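Local coordinates for protein histidinol-phosphatase (PDB 3FVV) that probably removes the phosphate from L-histidinol phosphate to give L-histidinol, the direct precursor of histidine, as a metal-dependent hydrolase of the HAD superfamily, at residues Asp99-Arg102 with Gly103-Ala107; Met171-Leu175 with Gly176-Glu180. All coordinates share one frame; numbering follows the deposited sequence.

Contact 1. Residues Asp99-Arg102 with Gly103-Ala107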
ATOM      1  N   ASP A  99      -1.764  16.060  -5.727  1.00 12.43           N
ATOM      2  CA  ASP A  99      -2.538  17.181  -5.195  1.00 12.95           C
ATOM      3  C   ASP A  99      -3.502  16.774  -4.077  1.00 13.32           C
ATOM      4  O   ASP A  99      -3.694  17.522  -3.181  1.00 12.99           O
ATOM      5  CB  ASP A  99      -3.308  17.880  -6.296  1.00 13.01           C
ATOM      6  CG  ASP A  99      -2.471  18.908  -7.052  1.00 13.02           C
ATOM      7  OD1 ASP A  99      -1.420  19.284  -6.541  1.00 14.27           O
ATOM      8  OD2 ASP A  99      -2.914  19.433  -8.080  1.00 13.34           O
ATOM      9  N   VAL A 100      -4.076  15.568  -4.136  1.00 14.96           N
ATOM     10  CA  VAL A 100      -4.935  15.058  -3.052  1.00 14.93           C
ATOM     11  C   VAL A 100      -4.120  14.971  -1.761  1.00 14.68           C
ATOM     12  O   VAL A 100      -4.544  15.470  -0.688  1.00 16.17           O
ATOM     13  CB  VAL A 100      -5.690  13.754  -3.505  1.00 15.42           C
ATOM     14  CG1 VAL A 100      -5.385  12.545  -2.686  1.00 19.41           C
ATOM     15  CG2 VAL A 100      -7.165  13.992  -3.455  1.00 18.44           C
ATOM     16  N   VAL A 101      -2.913  14.447  -1.878  1.00 13.03           N
ATOM     17  CA  VAL A 101      -2.020  14.411  -0.746  1.00 12.56           C
ATOM     18  C   VAL A 101      -1.592  15.804  -0.308  1.00 12.40           C
ATOM     19  O   VAL A 101      -1.722  16.173   0.845  1.00 13.13           O
ATOM     20  CB  VAL A 101      -0.813  13.499  -1.023  1.00 13.21           C
ATOM     21  CG1 VAL A 101       0.075  13.458   0.200  1.00  9.85           C
ATOM     22  CG2 VAL A 101      -1.313  12.080  -1.374  1.00  9.01           C
ATOM     23  N   ARG A 102      -1.189  16.628  -1.245  1.00 12.30           N
ATOM     24  CA  ARG A 102      -0.674  17.918  -0.937  1.00 13.78           C
ATOM     25  C   ARG A 102      -1.655  18.803  -0.251  1.00 13.53           C
ATOM     26  O   ARG A 102      -1.268  19.567   0.661  1.00 13.54           O
ATOM     27  CB  ARG A 102      -0.145  18.549  -2.201  1.00 14.45           C
ATOM     28  CG  ARG A 102       0.370  19.893  -2.010  1.00 23.81           C
ATOM     29  CD  ARG A 102       0.977  20.395  -3.322  1.00 33.24           C
ATOM     30  NE  ARG A 102       2.022  19.484  -3.840  1.00 38.39           N
ATOM     31  CZ  ARG A 102       3.114  19.881  -4.512  1.00 43.13           C
ATOM     32  NH1 ARG A 102       3.357  21.184  -4.750  1.00 45.21           N
ATOM     33  NH2 ARG A 102       3.995  18.970  -4.925  1.00 42.77           N
ATOM     34  N   GLY A 103      -2.916  18.726  -0.659  1.00 12.97           N
ATOM     35  CA  GLY A 103      -3.955  19.501   0.020  1.00 12.70           C
ATOM     36  C   GLY A 103      -4.030  19.196   1.514  1.00 12.34           C
ATOM     37  O   GLY A 103      -4.196  20.091   2.356  1.00 10.83           O
ATOM     38  N   HIS A 104      -3.934  17.920   1.858  1.00 12.30           N
ATOM     39  CA  HIS A 104      -4.028  17.544   3.284  1.00 11.32           C
ATOM     40  C   HIS A 104      -2.734  17.963   3.983  1.00 11.33           C
ATOM     41  O   HIS A 104      -2.791  18.501   5.086  1.00 12.90           O
ATOM     42  CB  HIS A 104      -4.286  16.085   3.448  1.00 11.17           C
ATOM     43  CG  HIS A 104      -5.681  15.672   3.104  1.00 11.56           C
ATOM     44  ND1 HIS A 104      -6.737  15.849   3.974  1.00  9.74           N
ATOM     45  CD2 HIS A 104      -6.183  15.017   2.028  1.00 12.19           C
ATOM     46  CE1 HIS A 104      -7.833  15.353   3.425  1.00 13.57           C
ATOM     47  NE2 HIS A 104      -7.532  14.870   2.232  1.00 13.84           N
ATOM     48  N   LEU A 105      -1.578  17.824   3.346  1.00 11.07           N
ATOM     49  CA  LEU A 105      -0.349  18.288   3.980  1.00 12.03           C
ATOM     50  C   LEU A 105      -0.414  19.767   4.317  1.00 11.60           C
ATOM     51  O   LEU A 105      -0.052  20.189   5.421  1.00 10.86           O
ATOM     52  CB  LEU A 105       0.930  17.983   3.146  1.00 11.24           C
ATOM     53  CG  LEU A 105       1.332  16.493   3.082  1.00 12.33           C
ATOM     54  CD1 LEU A 105       2.329  16.246   1.946  1.00 11.45           C
ATOM     55  CD2 LEU A 105       1.946  15.996   4.411  1.00 11.03           C
ATOM     56  N   ALA A 106      -0.860  20.530   3.332  1.00 11.62           N
ATOM     57  CA  ALA A 106      -0.922  21.958   3.415  1.00 12.97           C
ATOM     58  C   ALA A 106      -1.934  22.386   4.493  1.00 12.68           C
ATOM     59  O   ALA A 106      -1.742  23.431   5.118  1.00 12.59           O
ATOM     60  CB  ALA A 106      -1.230  22.611   2.001  1.00 11.76           C
ATOM     61  N   ALA A 107      -2.974  21.588   4.749  1.00 12.20           N
ATOM     62  CA  ALA A 107      -3.936  21.973   5.803  1.00 11.68           C
ATOM     63  C   ALA A 107      -3.398  21.749   7.215  1.00 12.42           C
ATOM     64  O   ALA A 107      -4.041  22.101   8.193  1.00 13.32           O
ATOM     65  CB  ALA A 107      -5.314  21.224   5.611  1.00 11.14           C
TER
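D99 and G103 meet through their backbones one turn apart in helix 95-106, an amphipathic alpha-helix packed against the central beta-sheet of the HAD-type core. The D99 carbonyl takes the amide hydrogen of G103 in a regular i to i+4 bond, D99 O to G103 N 2.9 Å, while the D99 side chain starts off away from 103-107.

V100 comes next, on the side of the helix that faces the sheet, where its side chain rests on F9 of strand 5-9 and on L15. Its carbonyl oxygen also lies at the edge of the H104 imidazole, close to the ring plane, with V100 O 3.2 Å from H104 CD2. The H104 side chain is turned so that CG lies anti to the carbonyl carbon (chi1 -74°), and the buried ring points away from solvent into the fold. Both ring nitrogens have partners there: ND1 is hydrogen-bonded to D109 OD2 and NE2 to Y184 OH, whereas Y182 meets the ring edge-to-face. Two hydrogen bonds therefore fix the rotation of the imidazole.

V101 is buried too. Its carbonyl receives the amide of L105 in a nearly linear bond (N-H...O angle 165°) and that of H104 in a weak one. Its methyl CG1 is anti to the backbone N (chi1 -178°); V101 CG1 lies 4.0 Å from L105 CD1, the two side chains side by side and pointing the same way. This apolar pair borders L15, F129 and V131 on the valine side and C111 of strand 110-115 on the leucine side.

R102 closes the segment on the exposed side of the helix. Its carbonyl bonds the amide of A106, R102 O to A106 N 2.9 Å, and the methyl carbon A106 CB lies 3.3 Å from R102 O.

Contact 2. Residues Met171-Leu175 with Gly176-Glu180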
ATOM      1  N   MET A 171       2.450   7.420  18.939  1.00 22.32           N
ATOM      2  CA  MET A 171       2.708   8.868  18.940  1.00 21.81           C
ATOM      3  C   MET A 171       1.967   9.536  20.096  1.00 21.02           C
ATOM      4  O   MET A 171       2.026  10.764  20.265  1.00 21.58           O
ATOM      5  CB  MET A 171       2.273   9.450  17.606  1.00 20.89           C
ATOM      6  CG  MET A 171       3.143   9.016  16.413  1.00 23.48           C
ATOM      7  SD  MET A 171       2.489   9.705  14.814  1.00 19.41           S
ATOM      8  CE  MET A 171       2.773  11.442  15.195  1.00 21.61           C
ATOM      9  N   GLY A 172       1.207   8.754  20.862  1.00 19.61           N
ATOM     10  CA  GLY A 172       0.472   9.321  22.001  1.00 18.77           C
ATOM     11  C   GLY A 172      -0.838   9.919  21.567  1.00 17.84           C
ATOM     12  O   GLY A 172      -1.324  10.838  22.157  1.00 16.78           O
ATOM     13  N   LEU A 173      -1.416   9.384  20.515  1.00 17.78           N
ATOM     14  CA  LEU A 173      -2.635   9.941  19.920  1.00 18.23           C
ATOM     15  C   LEU A 173      -3.653   8.819  19.696  1.00 18.33           C
ATOM     16  O   LEU A 173      -3.307   7.664  19.784  1.00 16.95           O
ATOM     17  CB  LEU A 173      -2.322  10.515  18.538  1.00 18.85           C
ATOM     18  CG  LEU A 173      -1.419  11.735  18.446  1.00 19.44           C
ATOM     19  CD1 LEU A 173      -0.867  11.813  17.035  1.00 19.12           C
ATOM     20  CD2 LEU A 173      -2.234  12.941  18.803  1.00 21.25           C
ATOM     21  N   ALA A 174      -4.867   9.198  19.311  1.00 18.97           N
ATOM     22  CA  ALA A 174      -5.936   8.258  18.952  1.00 19.57           C
ATOM     23  C   ALA A 174      -6.901   8.923  17.944  1.00 20.40           C
ATOM     24  O   ALA A 174      -6.971  10.163  17.838  1.00 20.34           O
ATOM     25  CB  ALA A 174      -6.671   7.863  20.146  1.00 17.97           C
ATOM     26  N   LEU A 175      -7.717   8.095  17.318  1.00 20.74           N
ATOM     27  CA  LEU A 175      -8.520   8.478  16.162  1.00 22.12           C
ATOM     28  C   LEU A 175      -9.535   9.562  16.517  1.00 22.57           C
ATOM     29  O   LEU A 175      -9.879  10.466  15.709  1.00 21.29           O
ATOM     30  CB  LEU A 175      -9.230   7.206  15.664  1.00 22.75           C
ATOM     31  CG  LEU A 175      -9.576   6.904  14.209  1.00 23.64           C
ATOM     32  CD1 LEU A 175      -8.420   7.260  13.255  1.00 22.80           C
ATOM     33  CD2 LEU A 175     -10.011   5.392  14.171  1.00 19.79           C
ATOM     34  N   GLY A 176     -10.043   9.466  17.744  1.00 22.00           N
ATOM     35  CA  GLY A 176     -10.968  10.489  18.258  1.00 21.44           C
ATOM     36  C   GLY A 176     -10.301  11.748  18.761  1.00 21.07           C
ATOM     37  O   GLY A 176     -10.982  12.673  19.147  1.00 21.77           O
ATOM     38  N   ASP A 177      -8.973  11.815  18.788  1.00 21.59           N
ATOM     39  CA  ASP A 177      -8.293  13.097  19.003  1.00 22.20           C
ATOM     40  C   ASP A 177      -8.514  14.081  17.789  1.00 21.90           C
ATOM     41  O   ASP A 177      -8.383  15.301  17.934  1.00 23.26           O
ATOM     42  CB  ASP A 177      -6.762  12.904  19.193  1.00 23.36           C
ATOM     43  CG  ASP A 177      -6.387  12.122  20.451  1.00 25.50           C
ATOM     44  OD1 ASP A 177      -7.212  12.101  21.397  1.00 24.92           O
ATOM     45  OD2 ASP A 177      -5.254  11.527  20.468  1.00 25.10           O
ATOM     46  N   PHE A 178      -8.839  13.574  16.601  1.00 20.05           N
ATOM     47  CA  PHE A 178      -8.912  14.444  15.398  1.00 17.80           C
ATOM     48  C   PHE A 178     -10.299  15.000  15.168  1.00 17.02           C
ATOM     49  O   PHE A 178     -11.281  14.339  15.415  1.00 15.87           O
ATOM     50  CB  PHE A 178      -8.458  13.649  14.184  1.00 17.22           C
ATOM     51  CG  PHE A 178      -7.088  13.158  14.335  1.00 16.27           C
ATOM     52  CD1 PHE A 178      -6.024  14.001  14.107  1.00 16.60           C
ATOM     53  CD2 PHE A 178      -6.850  11.885  14.837  1.00 18.07           C
ATOM     54  CE1 PHE A 178      -4.741  13.565  14.300  1.00 17.42           C
ATOM     55  CE2 PHE A 178      -5.556  11.454  15.057  1.00 17.56           C
ATOM     56  CZ  PHE A 178      -4.506  12.303  14.783  1.00 17.25           C
ATOM     57  N   ALA A 179     -10.379  16.205  14.646  1.00 16.59           N
ATOM     58  CA  ALA A 179     -11.670  16.781  14.278  1.00 16.13           C
ATOM     59  C   ALA A 179     -12.351  15.977  13.159  1.00 17.12           C
ATOM     60  O   ALA A 179     -13.575  15.865  13.135  1.00 16.95           O
ATOM     61  CB  ALA A 179     -11.503  18.288  13.898  1.00 16.16           C
ATOM     62  N   GLU A 180     -11.575  15.430  12.212  1.00 16.83           N
ATOM     63  CA  GLU A 180     -12.070  14.461  11.221  1.00 17.08           C
ATOM     64  C   GLU A 180     -10.911  13.533  10.909  1.00 16.07           C
ATOM     65  O   GLU A 180      -9.754  13.916  11.054  1.00 16.62           O
ATOM     66  CB  GLU A 180     -12.382  15.103   9.868  1.00 18.76           C
ATOM     67  CG  GLU A 180     -13.395  16.206   9.839  1.00 23.63           C
ATOM     68  CD  GLU A 180     -14.739  15.762  10.339  1.00 30.09           C
ATOM     69  OE1 GLU A 180     -15.052  14.530  10.323  1.00 32.25           O
ATOM     70  OE2 GLU A 180     -15.496  16.660  10.775  1.00 34.69           O
TER
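D177 lays its carboxylate over the backbone of L173 and A174, with OD2 2.6 Å from A174 N in a short hydrogen bond. The amide meets this oxygen from above the carboxylate plane, and the bond is bent (N-H...O angle 135°). In return D177 N donates to A174 O at 2.8 Å, so side chain and main chain of D177 grip both polar atoms of A174. The side chain thus accepts the A174 amide at the start of the short 3-10 turn, which D177 N closes on A174 O, in the loop joining helix 158-170 to strand 180-185. The aspartate reaches back because CG stands anti to its own carbonyl carbon (chi1 -65°); OD2 also comes within 3.1 Å of L173 CA.

F178 follows on the inner side of the turn. L175 O lies in the plane of its ring, at the edge, and A174 O approaches CE2 obliquely at 3.4 Å. L173 CD1 makes a looser apolar contact with F178 CZ, both side chains reaching L110, while L175 packs on L168 and L6. Earlier, G172 ends the preceding helix in a Schellman motif. The chemistry is thus divided: apolar groups anchor the connection to the core, while the aspartate ties down its outer turn, where the A174 amide is likely to stabilise the negative charge.

In the fold
Contact 1 precedes contact 2 along the chain, and strand 110-115, strand 133-142 and helix 158-170 are among the elements between them. Their centres lie about 18 Å apart and their nearest atoms about 8 Å, so they do not touch. Both border the same mixed sheet: helix 95-106 leads into strand 110-115, whereas the loop of 171-180 leads into strand 180-185, and these two strands flank strand 5-9 in parallel. Contact 1 reaches strand 180-185 through Y182 and Y184, contact 2 reaches strand 110-115 through L110. Each thus belongs to a connection that delivers a central strand of the HAD-type core.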